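PDB 4CRQ: endo-1,3-beta-glucanase, family GH16 from Zobellia galactanivorans, which probably hydrolyses internal beta-1,3-glucosidic bonds of laminarin, this chain being the family GH16 catalytic module of a longer modular protein. Local coordinates for residues D13-D18 against E41-E46; G93-F98 against D207-D212; G114-M119 against N166-F171. The protein carries 1 engineered substitution. One frame throughout, in Å; residues are numbered along the deposited sequence.

Contact 1: D13-D18 against E41-E46; sequences DGIGPD and ENAAVE
Gly14 and Val45 mark the nearest approach of the two backbones, with Gly14 CA 5.5 Å from Val45 CA. Residues 13-15 and 43-45 run in roughly opposite directions, 153° apart. No hydrogen bond joins them. Strand side chains pack on the loop backbone and on Ile15. Val45 supplies most of the strand's share and uses both branches. Its CG1, anti to the backbone N (chi1 162°), reaches the loop backbone at Asp13, with Val45 CG1 3.7 Å from Asp13 C. Val45 CG2 lies over the next residue, 3.6 Å from Gly14 C. The same methyl meets Ile15, with Val45 CG2 3.7 Å from Ile15 CG1. The Ile15 and Val45 side chains lie alongside, pointing opposite ways. Ile15 is stretched out, and its end carries on to Ala43, where Ile15 CD1 is 4.1 Å from Ala43 CB. The contact is small and apolar, at the surface. The calcium ion held by Glu10, Gly48 and Asp225 is about 7 Å from the Val45 side chain. Phe11 also touches Val45. Beneath the contact, Ile15 packs on Phe21 of strand 20-22, Leu50 of strand 49-59 and Met69 of strand 62-70.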
ATOM      1  N   ASP A  13       2.744 -20.793   4.789  1.00 39.21           N
ATOM      2  CA  ASP A  13       3.164 -21.137   6.169  1.00 40.10           C
ATOM      3  C   ASP A  13       4.068 -20.101   6.814  1.00 39.38           C
ATOM      4  O   ASP A  13       4.235 -20.095   8.053  1.00 47.13           O
ATOM      5  CB  ASP A  13       3.851 -22.511   6.169  1.00 44.47           C
ATOM      6  CG  ASP A  13       2.887 -23.663   5.874  1.00 58.52           C
ATOM      7  OD1 ASP A  13       1.953 -23.897   6.682  1.00 61.39           O
ATOM      8  OD2 ASP A  13       3.071 -24.345   4.835  1.00 59.03           O
ATOM      9  N   GLY A  14       4.648 -19.244   5.975  1.00 33.26           N
ATOM     10  CA  GLY A  14       5.477 -18.149   6.430  1.00 31.22           C
ATOM     11  C   GLY A  14       5.531 -17.036   5.413  1.00 26.79           C
ATOM     12  O   GLY A  14       4.902 -17.106   4.329  1.00 27.89           O
ATOM     13  N   ILE A  15       6.277 -15.999   5.773  1.00 27.01           N
ATOM     14  CA  ILE A  15       6.449 -14.823   4.922  1.00 25.21           C
ATOM     15  C   ILE A  15       7.549 -15.195   3.937  1.00 24.09           C
ATOM     16  O   ILE A  15       8.590 -15.773   4.349  1.00 29.69           O
ATOM     17  CB  ILE A  15       6.726 -13.540   5.751  1.00 26.10           C
ATOM     18  CG1 ILE A  15       5.498 -13.260   6.655  1.00 26.16           C
ATOM     19  CG2 ILE A  15       7.061 -12.357   4.835  1.00 26.28           C
ATOM     20  CD1 ILE A  15       5.540 -12.055   7.583  1.00 26.04           C
ATOM     21  N   GLY A  16       7.337 -14.889   2.657  1.00 26.36           N
ATOM     22  CA  GLY A  16       8.317 -15.256   1.617  1.00 25.45           C
ATOM     23  C   GLY A  16       9.627 -14.479   1.690  1.00 24.80           C
ATOM     24  O   GLY A  16       9.736 -13.533   2.473  1.00 26.51           O
ATOM     25  N   PRO A  17      10.614 -14.859   0.850  1.00 25.01           N
ATOM     26  CA  PRO A  17      11.990 -14.316   0.926  1.00 26.72           C
ATOM     27  C   PRO A  17      12.170 -12.878   0.385  1.00 20.46           C
ATOM     28  O   PRO A  17      13.295 -12.321   0.533  1.00 27.35           O
ATOM     29  CB  PRO A  17      12.804 -15.327   0.095  1.00 30.84           C
ATOM     30  CG  PRO A  17      11.827 -15.842  -0.898  1.00 30.30           C
ATOM     31  CD  PRO A  17      10.476 -15.870  -0.221  1.00 26.28           C
ATOM     32  N   ASP A  18      11.117 -12.300  -0.214  1.00 22.03           N
ATOM     33  CA  ASP A  18      11.272 -10.993  -0.906  1.00 21.61           C
ATOM     34  C   ASP A  18      10.831  -9.767  -0.118  1.00 22.35           C
ATOM     35  O   ASP A  18      10.777  -8.676  -0.658  1.00 26.66           O
ATOM     36  CB  ASP A  18      10.621 -11.066  -2.302  1.00 22.76           C
ATOM     37  CG  ASP A  18      11.267 -12.117  -3.156  1.00 24.79           C
ATOM     38  OD1 ASP A  18      12.510 -12.080  -3.273  1.00 29.16           O
ATOM     39  OD2 ASP A  18      10.553 -12.990  -3.694  1.00 24.80           O
ATOM     40  N   GLU A  41       7.605  -7.853  14.915  1.00 22.54           N
ATOM     41  CA  GLU A  41       6.701  -8.715  15.705  1.00 23.54           C
ATOM     42  C   GLU A  41       5.248  -8.636  15.255  1.00 20.94           C
ATOM     43  O   GLU A  41       4.468  -9.589  15.432  1.00 24.21           O
ATOM     44  CB  GLU A  41       6.779  -8.340  17.202  1.00 29.42           C
ATOM     45  CG  GLU A  41       6.129  -9.352  18.148  1.00 39.06           C
ATOM     46  CD  GLU A  41       6.339  -9.030  19.620  1.00 53.44           C
ATOM     47  OE1 GLU A  41       5.943  -7.964  20.098  1.00 58.12           O
ATOM     48  OE2 GLU A  41       6.911  -9.878  20.324  1.00 74.13           O
ATOM     49  N   ASN A  42       4.889  -7.494  14.671  1.00 20.45           N
ATOM     50  CA  ASN A  42       3.510  -7.266  14.293  1.00 19.43           C
ATOM     51  C   ASN A  42       3.069  -7.869  12.962  1.00 18.79           C
ATOM     52  O   ASN A  42       1.892  -7.678  12.555  1.00 20.29           O
ATOM     53  CB  ASN A  42       3.220  -5.771  14.269  1.00 18.16           C
ATOM     54  CG  ASN A  42       3.310  -5.128  15.641  1.00 22.57           C
ATOM     55  OD1 ASN A  42       4.396  -5.034  16.234  1.00 23.37           O
ATOM     56  ND2 ASN A  42       2.191  -4.683  16.151  1.00 20.34           N
ATOM     57  N   ALA A  43       3.978  -8.544  12.260  1.00 20.29           N
ATOM     58  CA  ALA A  43       3.647  -9.282  11.032  1.00 19.24           C
ATOM     59  C   ALA A  43       3.832 -10.759  11.294  1.00 20.07           C
ATOM     60  O   ALA A  43       4.868 -11.150  11.851  1.00 21.67           O
ATOM     61  CB  ALA A  43       4.513  -8.820   9.867  1.00 22.25           C
ATOM     62  N   ALA A  44       2.852 -11.580  10.905  1.00 21.06           N
ATOM     63  CA  ALA A  44       2.913 -13.035  11.111  1.00 21.97           C
ATOM     64  C   ALA A  44       2.092 -13.715  10.040  1.00 21.95           C
ATOM     65  O   ALA A  44       1.436 -13.040   9.271  1.00 21.98           O
ATOM     66  CB  ALA A  44       2.396 -13.405  12.506  1.00 24.69           C
ATOM     67  N   VAL A  45       2.134 -15.041   9.954  1.00 21.60           N
ATOM     68  CA  VAL A  45       1.273 -15.770   9.028  1.00 23.57           C
ATOM     69  C   VAL A  45       0.383 -16.677   9.864  1.00 26.34           C
ATOM     70  O   VAL A  45       0.869 -17.337  10.798  1.00 27.26           O
ATOM     71  CB  VAL A  45       2.080 -16.550   7.957  1.00 25.40           C
ATOM     72  CG1 VAL A  45       1.276 -17.652   7.249  1.00 26.30           C
ATOM     73  CG2 VAL A  45       2.604 -15.569   6.931  1.00 26.93           C
ATOM     74  N   GLU A  46      -0.904 -16.686   9.523  1.00 24.39           N
ATOM     75  CA  GLU A  46      -1.900 -17.551  10.163  1.00 28.00           C
ATOM     76  C   GLU A  46      -2.838 -18.047   9.092  1.00 25.86           C
ATOM     77  O   GLU A  46      -3.364 -17.230   8.326  1.00 25.95           O
ATOM     78  CB  GLU A  46      -2.737 -16.817  11.222  1.00 33.29           C
ATOM     79  CG  GLU A  46      -2.018 -16.292  12.456  1.00 39.77           C
ATOM     80  CD  GLU A  46      -2.990 -15.692  13.475  1.00 52.46           C
ATOM     81  OE1 GLU A  46      -3.775 -16.450  14.093  1.00 59.67           O
ATOM     82  OE2 GLU A  46      -2.979 -14.464  13.671  1.00 53.39           O
TER

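Contact 2: G93-F98 against D207-D212; sequences GLWPAF and DWPGFD
The start of strand 94-102 meets the loop between strands 196-204 and 220-231 in this GH16 jelly-roll domain, and Trp95 is the residue that receives the loop. Leu94, Pro96 and Phe98 pack toward strand 220-231. Trp95 stands on the other face of its strand, which in GH16 enzymes is typically the side of the substrate cleft. Its CG is anti to the backbone N (chi1 -177°), which carries the indole out to the loop. Pro209 lies over one face of that indole in a CH-pi contact. Pro209 CD is 3.9 Å from the centroid of the Trp95 six-membered ring and 29° off its normal. Pro209 CD comes nearest to the ring at Trp95 CE3, 3.4 Å away. Trp208 CB sits over the same face, near the rim. The two indoles meet obliquely, with planes at 89°. Trp95 NE1 comes within 3.2 Å of Trp208 CE3. His129 meets Trp208 edge-to-face. Gly93 passes close to Asp212, with Gly93 N 3.6 Å from Asp212 O, and a side chain there would press on that oxygen. The Asn123 side chain hydrogen-bonds to Gly93 N through OD1 and to Pro209 O through ND2, bridging the two segments. The direct contact thus rests on one face of Trp95, CH groups and an oblique indole pair, held by packing and dispersion, with Asn123 supplying the polar link.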
ATOM      1  N   GLY A  93      -9.049   5.736  13.024  1.00 23.78           N
ATOM      2  CA  GLY A  93      -7.589   5.792  13.110  1.00 23.83           C
ATOM      3  C   GLY A  93      -6.865   4.807  12.207  1.00 20.47           C
ATOM      4  O   GLY A  93      -5.693   5.035  11.876  1.00 21.97           O
ATOM      5  N   LEU A  94      -7.530   3.720  11.806  1.00 19.90           N
ATOM      6  CA  LEU A  94      -6.832   2.663  11.029  1.00 19.92           C
ATOM      7  C   LEU A  94      -6.592   3.079   9.600  1.00 19.94           C
ATOM      8  O   LEU A  94      -7.501   3.630   8.958  1.00 21.97           O
ATOM      9  CB  LEU A  94      -7.571   1.304  11.086  1.00 20.83           C
ATOM     10  CG  LEU A  94      -7.655   0.693  12.503  1.00 20.66           C
ATOM     11  CD1 LEU A  94      -8.520  -0.553  12.460  1.00 22.68           C
ATOM     12  CD2 LEU A  94      -6.262   0.410  13.101  1.00 24.38           C
ATOM     13  N   TRP A  95      -5.380   2.800   9.091  1.00 19.09           N
ATOM     14  CA  TRP A  95      -4.998   3.254   7.758  1.00 18.63           C
ATOM     15  C   TRP A  95      -4.177   2.221   7.012  1.00 18.22           C
ATOM     16  O   TRP A  95      -2.949   2.370   6.895  1.00 19.94           O
ATOM     17  CB  TRP A  95      -4.347   4.637   7.902  1.00 22.46           C
ATOM     18  CG  TRP A  95      -3.939   5.340   6.633  1.00 20.57           C
ATOM     19  CD1 TRP A  95      -4.321   5.061   5.312  1.00 25.54           C
ATOM     20  CD2 TRP A  95      -3.068   6.493   6.546  1.00 22.36           C
ATOM     21  NE1 TRP A  95      -3.734   5.933   4.440  1.00 26.43           N
ATOM     22  CE2 TRP A  95      -2.968   6.832   5.114  1.00 25.02           C
ATOM     23  CE3 TRP A  95      -2.363   7.256   7.475  1.00 23.17           C
ATOM     24  CZ2 TRP A  95      -2.193   7.906   4.660  1.00 28.42           C
ATOM     25  CZ3 TRP A  95      -1.588   8.335   7.012  1.00 25.76           C
ATOM     26  CH2 TRP A  95      -1.505   8.651   5.635  1.00 30.42           C
ATOM     27  N   PRO A  96      -4.851   1.179   6.501  1.00 20.37           N
ATOM     28  CA  PRO A  96      -4.139   0.150   5.762  1.00 19.16           C
ATOM     29  C   PRO A  96      -3.834   0.599   4.331  1.00 19.87           C
ATOM     30  O   PRO A  96      -4.552   1.459   3.770  1.00 21.55           O
ATOM     31  CB  PRO A  96      -5.165  -0.996   5.727  1.00 19.64           C
ATOM     32  CG  PRO A  96      -6.507  -0.275   5.650  1.00 21.04           C
ATOM     33  CD  PRO A  96      -6.308   0.861   6.622  1.00 19.61           C
ATOM     34  N   ALA A  97      -2.775   0.024   3.734  1.00 18.22           N
ATOM     35  CA  ALA A  97      -2.450   0.352   2.333  1.00 19.72           C
ATOM     36  C   ALA A  97      -1.669  -0.751   1.640  1.00 18.25           C
ATOM     37  O   ALA A  97      -0.931  -1.477   2.308  1.00 19.20           O
ATOM     38  CB  ALA A  97      -1.669   1.680   2.244  1.00 20.59           C
ATOM     39  N   PHE A  98      -1.844  -0.837   0.315  1.00 18.44           N
ATOM     40  CA  PHE A  98      -1.156  -1.769  -0.557  1.00 17.28           C
ATOM     41  C   PHE A  98      -0.705  -0.856  -1.679  1.00 18.54           C
ATOM     42  O   PHE A  98      -1.541  -0.256  -2.361  1.00 18.56           O
ATOM     43  CB  PHE A  98      -2.154  -2.817  -1.026  1.00 17.92           C
ATOM     44  CG  PHE A  98      -1.689  -3.706  -2.194  1.00 17.58           C
ATOM     45  CD1 PHE A  98      -0.367  -4.243  -2.314  1.00 18.82           C
ATOM     46  CD2 PHE A  98      -2.640  -4.066  -3.189  1.00 18.94           C
ATOM     47  CE1 PHE A  98      -0.020  -5.078  -3.395  1.00 18.91           C
ATOM     48  CE2 PHE A  98      -2.296  -4.885  -4.269  1.00 19.80           C
ATOM     49  CZ  PHE A  98      -0.981  -5.394  -4.374  1.00 18.17           C
ATOM     50  N   ASP A 207      -2.225  12.452   9.105  1.00 28.13           N
ATOM     51  CA  ASP A 207      -2.928  13.626   8.545  1.00 30.69           C
ATOM     52  C   ASP A 207      -4.276  13.277   7.924  1.00 30.97           C
ATOM     53  O   ASP A 207      -5.277  13.949   8.185  1.00 32.01           O
ATOM     54  CB  ASP A 207      -2.023  14.370   7.551  1.00 38.73           C
ATOM     55  CG  ASP A 207      -0.757  14.905   8.205  1.00 39.39           C
ATOM     56  OD1 ASP A 207      -0.778  15.248   9.414  1.00 41.02           O
ATOM     57  OD2 ASP A 207       0.270  14.987   7.501  1.00 46.70           O
ATOM     58  N   TRP A 208      -4.278  12.214   7.122  1.00 32.47           N
ATOM     59  CA  TRP A 208      -5.470  11.758   6.424  1.00 33.93           C
ATOM     60  C   TRP A 208      -6.538  11.161   7.342  1.00 29.86           C
ATOM     61  O   TRP A 208      -7.631  11.736   7.389  1.00 31.86           O
ATOM     62  CB  TRP A 208      -5.076  10.844   5.252  1.00 38.90           C
ATOM     63  CG  TRP A 208      -6.216  10.442   4.345  1.00 42.40           C
ATOM     64  CD1 TRP A 208      -7.461  11.072   4.178  1.00 45.44           C
ATOM     65  CD2 TRP A 208      -6.241   9.313   3.417  1.00 40.23           C
ATOM     66  NE1 TRP A 208      -8.230  10.414   3.247  1.00 46.53           N
ATOM     67  CE2 TRP A 208      -7.564   9.351   2.748  1.00 44.00           C
ATOM     68  CE3 TRP A 208      -5.342   8.305   3.078  1.00 38.88           C
ATOM     69  CZ2 TRP A 208      -7.936   8.403   1.791  1.00 48.32           C
ATOM     70  CZ3 TRP A 208      -5.725   7.356   2.117  1.00 39.63           C
ATOM     71  CH2 TRP A 208      -6.992   7.405   1.486  1.00 45.27           C
ATOM     72  N   PRO A 209      -6.258  10.036   8.078  1.00 27.50           N
ATOM     73  CA  PRO A 209      -7.331   9.469   8.915  1.00 26.91           C
ATOM     74  C   PRO A 209      -7.670  10.359  10.132  1.00 27.54           C
ATOM     75  O   PRO A 209      -8.775  10.256  10.664  1.00 28.60           O
ATOM     76  CB  PRO A 209      -6.764   8.128   9.378  1.00 26.66           C
ATOM     77  CG  PRO A 209      -5.266   8.348   9.393  1.00 26.02           C
ATOM     78  CD  PRO A 209      -5.010   9.255   8.207  1.00 26.26           C
ATOM     79  N   GLY A 210      -6.742  11.224  10.548  1.00 26.46           N
ATOM     80  CA  GLY A 210      -6.951  12.068  11.723  1.00 28.92           C
ATOM     81  C   GLY A 210      -6.244  11.442  12.909  1.00 28.75           C
ATOM     82  O   GLY A 210      -5.678  10.346  12.789  1.00 26.68           O
ATOM     83  N   PHE A 211      -6.308  12.122  14.048  1.00 27.73           N
ATOM     84  CA  PHE A 211      -5.546  11.733  15.260  1.00 26.59           C
ATOM     85  C   PHE A 211      -6.347  11.108  16.403  1.00 27.24           C
ATOM     86  O   PHE A 211      -5.808  10.857  17.486  1.00 30.02           O
ATOM     87  CB  PHE A 211      -4.676  12.949  15.694  1.00 27.44           C
ATOM     88  CG  PHE A 211      -3.799  13.423  14.579  1.00 26.65           C
ATOM     89  CD1 PHE A 211      -2.631  12.695  14.248  1.00 32.42           C
ATOM     90  CD2 PHE A 211      -4.131  14.572  13.821  1.00 34.07           C
ATOM     91  CE1 PHE A 211      -1.815  13.108  13.201  1.00 31.10           C
ATOM     92  CE2 PHE A 211      -3.300  14.985  12.763  1.00 33.80           C
ATOM     93  CZ  PHE A 211      -2.149  14.243  12.458  1.00 32.75           C
ATOM     94  N   ASP A 212      -7.623  10.842  16.130  1.00 25.24           N
ATOM     95  CA  ASP A 212      -8.485  10.138  17.073  1.00 29.14           C
ATOM     96  C   ASP A 212      -8.466   8.676  16.681  1.00 25.95           C
ATOM     97  O   ASP A 212      -8.637   8.325  15.496  1.00 30.43           O
ATOM     98  CB  ASP A 212      -9.886  10.720  17.052  1.00 31.66           C
ATOM     99  CG  ASP A 212      -9.891  12.204  17.405  1.00 35.75           C
ATOM    100  OD1 ASP A 212      -8.952  12.672  18.087  1.00 43.24           O
ATOM    101  OD2 ASP A 212     -10.827  12.930  17.025  1.00 43.45           O
TER

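Contact 3: G114-M119 against N166-F171; sequences GEIDIM and NSIKWF
One direct hydrogen bond crosses this contact, from the indole of Trp170 to the backbone of Asp117. Trp170 NE1 is 2.8 Å from Asp117 O, and the N-H...O angle is 142°. The bond is bent. NE1 approaches from above the carbonyl plane, and the oxygen is tilted from the ring plane. Trp170 has CG anti to its carbonyl carbon (chi1 -71°), which turns the indole toward the other strand. Ile118 O lies at the same edge of the ring, 3.6 Å from Trp170 CD1. A water adds a second polar link, 2.8 Å from Ile118 O and 2.9 Å from Phe171 O.

Among the apolar contacts, Ile116 and Ile168 meet tip to tip, with Ile116 CD1 3.9 Å from Ile168 CD1. Phe192 touches both. Ile116 also reaches the indole obliquely, Ile116 CG2 lying 4.2 Å from Trp170 CZ2. Ile168 CG2 rests over one face of the same ring. A phenylalanine in place of Trp170 has no N-H to give, and would probably leave Asp117 O without its indole donor.

Strands 115-117 and 167-171 are not bonded neighbours. Their axes pass 9.8 Å apart, 23° from parallel. Strand 115-117 pairs with 94-102 and 127-135, while 167-172 pairs with 156-163 and 175-181. Ile118 and Met119 form a classic beta bulge opposite Phe98. Glu115 to Met119 are the first five residues of the GH16 signature Glu-Ile-Asp-Ile-Met-Glu, which in related enzymes carries the catalytic acids; its last glutamate is an engineered serine here. The contact is typical of the core between the two layers of a beta-sandwich, behind that signature strand.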
ATOM      1  N   GLY A 114       7.914   8.504  -7.797  1.00 30.50           N
ATOM      2  CA  GLY A 114       6.572   8.047  -8.168  1.00 26.44           C
ATOM      3  C   GLY A 114       6.045   7.077  -7.121  1.00 26.73           C
ATOM      4  O   GLY A 114       6.800   6.335  -6.471  1.00 26.20           O
ATOM      5  N   GLU A 115       4.731   7.090  -6.957  1.00 26.30           N
ATOM      6  CA  GLU A 115       4.044   6.219  -6.032  1.00 24.89           C
ATOM      7  C   GLU A 115       2.726   5.792  -6.638  1.00 24.12           C
ATOM      8  O   GLU A 115       1.978   6.623  -7.147  1.00 25.02           O
ATOM      9  CB  GLU A 115       3.791   6.960  -4.719  1.00 25.09           C
ATOM     10  CG  GLU A 115       3.028   6.160  -3.644  1.00 25.74           C
ATOM     11  CD  GLU A 115       2.720   6.959  -2.375  1.00 27.98           C
ATOM     12  OE1 GLU A 115       3.396   7.969  -2.080  1.00 34.16           O
ATOM     13  OE2 GLU A 115       1.788   6.596  -1.627  1.00 28.74           O
ATOM     14  N   ILE A 116       2.427   4.500  -6.555  1.00 22.59           N
ATOM     15  CA  ILE A 116       1.140   3.959  -7.008  1.00 20.97           C
ATOM     16  C   ILE A 116       0.471   3.365  -5.777  1.00 22.08           C
ATOM     17  O   ILE A 116       0.943   2.358  -5.246  1.00 22.53           O
ATOM     18  CB  ILE A 116       1.262   2.871  -8.114  1.00 23.38           C
ATOM     19  CG1 ILE A 116       2.116   3.367  -9.309  1.00 25.26           C
ATOM     20  CG2 ILE A 116      -0.152   2.401  -8.570  1.00 23.20           C
ATOM     21  CD1 ILE A 116       2.423   2.285 -10.343  1.00 26.85           C
ATOM     22  N   ASP A 117      -0.607   4.001  -5.317  1.00 22.58           N
ATOM     23  CA  ASP A 117      -1.408   3.468  -4.216  1.00 21.42           C
ATOM     24  C   ASP A 117      -2.506   2.603  -4.833  1.00 21.46           C
ATOM     25  O   ASP A 117      -3.446   3.127  -5.430  1.00 23.63           O
ATOM     26  CB  ASP A 117      -1.995   4.598  -3.351  1.00 25.75           C
ATOM     27  CG  ASP A 117      -0.918   5.502  -2.772  1.00 30.55           C
ATOM     28  OD1 ASP A 117       0.132   4.986  -2.342  1.00 27.90           O
ATOM     29  OD2 ASP A 117      -1.102   6.734  -2.729  1.00 39.88           O
ATOM     30  N   ILE A 118      -2.366   1.276  -4.690  1.00 20.56           N
ATOM     31  CA  ILE A 118      -3.316   0.324  -5.291  1.00 20.56           C
ATOM     32  C   ILE A 118      -4.607   0.315  -4.467  1.00 19.42           C
ATOM     33  O   ILE A 118      -5.719   0.374  -5.014  1.00 22.12           O
ATOM     34  CB  ILE A 118      -2.684  -1.081  -5.423  1.00 20.32           C
ATOM     35  CG1 ILE A 118      -1.407  -0.955  -6.265  1.00 21.34           C
ATOM     36  CG2 ILE A 118      -3.704  -2.064  -6.009  1.00 19.84           C
ATOM     37  CD1 ILE A 118      -0.619  -2.238  -6.323  1.00 20.30           C
ATOM     38  N   MET A 119      -4.448   0.239  -3.144  1.00 19.57           N
ATOM     39  CA  MET A 119      -5.574   0.319  -2.235  1.00 21.62           C
ATOM     40  C   MET A 119      -5.132   1.106  -1.007  1.00 19.65           C
ATOM     41  O   MET A 119      -4.057   0.831  -0.468  1.00 21.89           O
ATOM     42  CB  MET A 119      -6.038  -1.097  -1.818  1.00 21.04           C
ATOM     43  CG  MET A 119      -7.215  -1.137  -0.812  1.00 23.31           C
ATOM     44  SD  MET A 119      -6.828  -0.701   0.909  1.00 22.78           S
ATOM     45  CE  MET A 119      -5.673  -2.001   1.384  1.00 23.71           C
ATOM     46  N   ASN A 166       1.242   3.203 -21.228  1.00 32.85           N
ATOM     47  CA  ASN A 166       0.299   4.305 -21.520  1.00 34.12           C
ATOM     48  C   ASN A 166      -0.679   4.709 -20.425  1.00 31.85           C
ATOM     49  O   ASN A 166      -1.188   5.839 -20.444  1.00 33.39           O
ATOM     50  CB  ASN A 166      -0.510   3.958 -22.780  1.00 39.32           C
ATOM     51  CG  ASN A 166       0.354   3.881 -24.015  1.00 44.19           C
ATOM     52  OD1 ASN A 166       1.237   4.715 -24.225  1.00 46.81           O
ATOM     53  ND2 ASN A 166       0.110   2.876 -24.842  1.00 47.12           N
ATOM     54  N   SER A 167      -0.953   3.814 -19.476  1.00 30.52           N
ATOM     55  CA  SER A 167      -1.952   4.113 -18.452  1.00 28.99           C
ATOM     56  C   SER A 167      -1.784   3.292 -17.198  1.00 26.07           C
ATOM     57  O   SER A 167      -1.078   2.284 -17.212  1.00 28.93           O
ATOM     58  CB  SER A 167      -3.365   3.830 -19.011  1.00 32.97           C
ATOM     59  OG  SER A 167      -3.514   2.448 -19.316  1.00 36.15           O
ATOM     60  N   ILE A 168      -2.425   3.732 -16.116  1.00 27.87           N
ATOM     61  CA  ILE A 168      -2.585   2.892 -14.907  1.00 25.17           C
ATOM     62  C   ILE A 168      -4.094   2.869 -14.714  1.00 26.18           C
ATOM     63  O   ILE A 168      -4.748   3.930 -14.757  1.00 28.70           O
ATOM     64  CB  ILE A 168      -1.851   3.423 -13.664  1.00 26.46           C
ATOM     65  CG1 ILE A 168      -0.343   3.486 -13.940  1.00 27.69           C
ATOM     66  CG2 ILE A 168      -2.151   2.569 -12.414  1.00 25.68           C
ATOM     67  CD1 ILE A 168       0.463   4.343 -12.975  1.00 27.80           C
ATOM     68  N   LYS A 169      -4.633   1.677 -14.489  1.00 26.54           N
ATOM     69  CA  LYS A 169      -6.056   1.493 -14.211  1.00 25.75           C
ATOM     70  C   LYS A 169      -6.176   0.809 -12.856  1.00 24.18           C
ATOM     71  O   LYS A 169      -5.384  -0.098 -12.564  1.00 23.67           O
ATOM     72  CB  LYS A 169      -6.732   0.658 -15.309  1.00 27.43           C
ATOM     73  CG  LYS A 169      -6.681   1.246 -16.725  1.00 31.45           C
ATOM     74  CD  LYS A 169      -7.154   0.186 -17.709  1.00 34.23           C
ATOM     75  CE  LYS A 169      -6.742   0.453 -19.154  1.00 46.37           C
ATOM     76  NZ  LYS A 169      -7.789   1.135 -19.933  1.00 50.82           N
ATOM     77  N   TRP A 170      -7.164   1.214 -12.047  1.00 25.92           N
ATOM     78  CA  TRP A 170      -7.430   0.602 -10.737  1.00 23.78           C
ATOM     79  C   TRP A 170      -8.726  -0.164 -10.752  1.00 26.39           C
ATOM     80  O   TRP A 170      -9.690   0.231 -11.439  1.00 26.74           O
ATOM     81  CB  TRP A 170      -7.543   1.660  -9.638  1.00 24.37           C
ATOM     82  CG  TRP A 170      -6.270   2.352  -9.248  1.00 23.05           C
ATOM     83  CD1 TRP A 170      -5.487   2.121  -8.122  1.00 22.40           C
ATOM     84  CD2 TRP A 170      -5.592   3.429  -9.977  1.00 23.70           C
ATOM     85  NE1 TRP A 170      -4.399   2.943  -8.105  1.00 24.76           N
ATOM     86  CE2 TRP A 170      -4.398   3.763  -9.190  1.00 23.93           C
ATOM     87  CE3 TRP A 170      -5.846   4.134 -11.168  1.00 28.80           C
ATOM     88  CZ2 TRP A 170      -3.503   4.760  -9.587  1.00 26.63           C
ATOM     89  CZ3 TRP A 170      -4.941   5.136 -11.557  1.00 27.98           C
ATOM     90  CH2 TRP A 170      -3.794   5.437 -10.784  1.00 26.65           C
ATOM     91  N   PHE A 171      -8.762  -1.240  -9.961  1.00 23.92           N
ATOM     92  CA  PHE A 171      -9.912  -2.132  -9.859  1.00 24.56           C
ATOM     93  C   PHE A 171     -10.109  -2.627  -8.441  1.00 23.32           C
ATOM     94  O   PHE A 171      -9.128  -2.793  -7.697  1.00 22.53           O
ATOM     95  CB  PHE A 171      -9.705  -3.386 -10.731  1.00 24.01           C
ATOM     96  CG  PHE A 171      -9.325  -3.099 -12.179  1.00 24.43           C
ATOM     97  CD1 PHE A 171      -7.978  -2.867 -12.533  1.00 24.37           C
ATOM     98  CD2 PHE A 171     -10.297  -3.062 -13.194  1.00 27.87           C
ATOM     99  CE1 PHE A 171      -7.614  -2.609 -13.860  1.00 27.05           C
ATOM    100  CE2 PHE A 171      -9.935  -2.798 -14.530  1.00 28.71           C
ATOM    101  CZ  PHE A 171      -8.598  -2.572 -14.863  1.00 27.11           C
TER
HETATM  102  O   HOH W   1      -7.921  -1.164  -5.645  1.00 24.81           O

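Overall arrangement
From the N terminus, contact 1 comes first and closes a 22-residue excursion that holds strand 20-22, helix 29-33 and strand 36-38. It lies near the calcium ion, and its chain span ends before the others begin. Contact 2 opens at residues 93-98 and closes at 207-212. Contact 3 is nested inside that long span. The two meet through probable hydrogen bonds, Phe98 N 2.9 Å from Met119 O and Phe98 O 2.9 Å from Ile118 N. Contacts 1 and 3 lie on opposite sides of the chain's centre. Contact 1 joins a surface loop to strand 43-46, contact 2 a loop to strand 94-102 on what is probably the cleft side, and contact 3 two strands across the buried core.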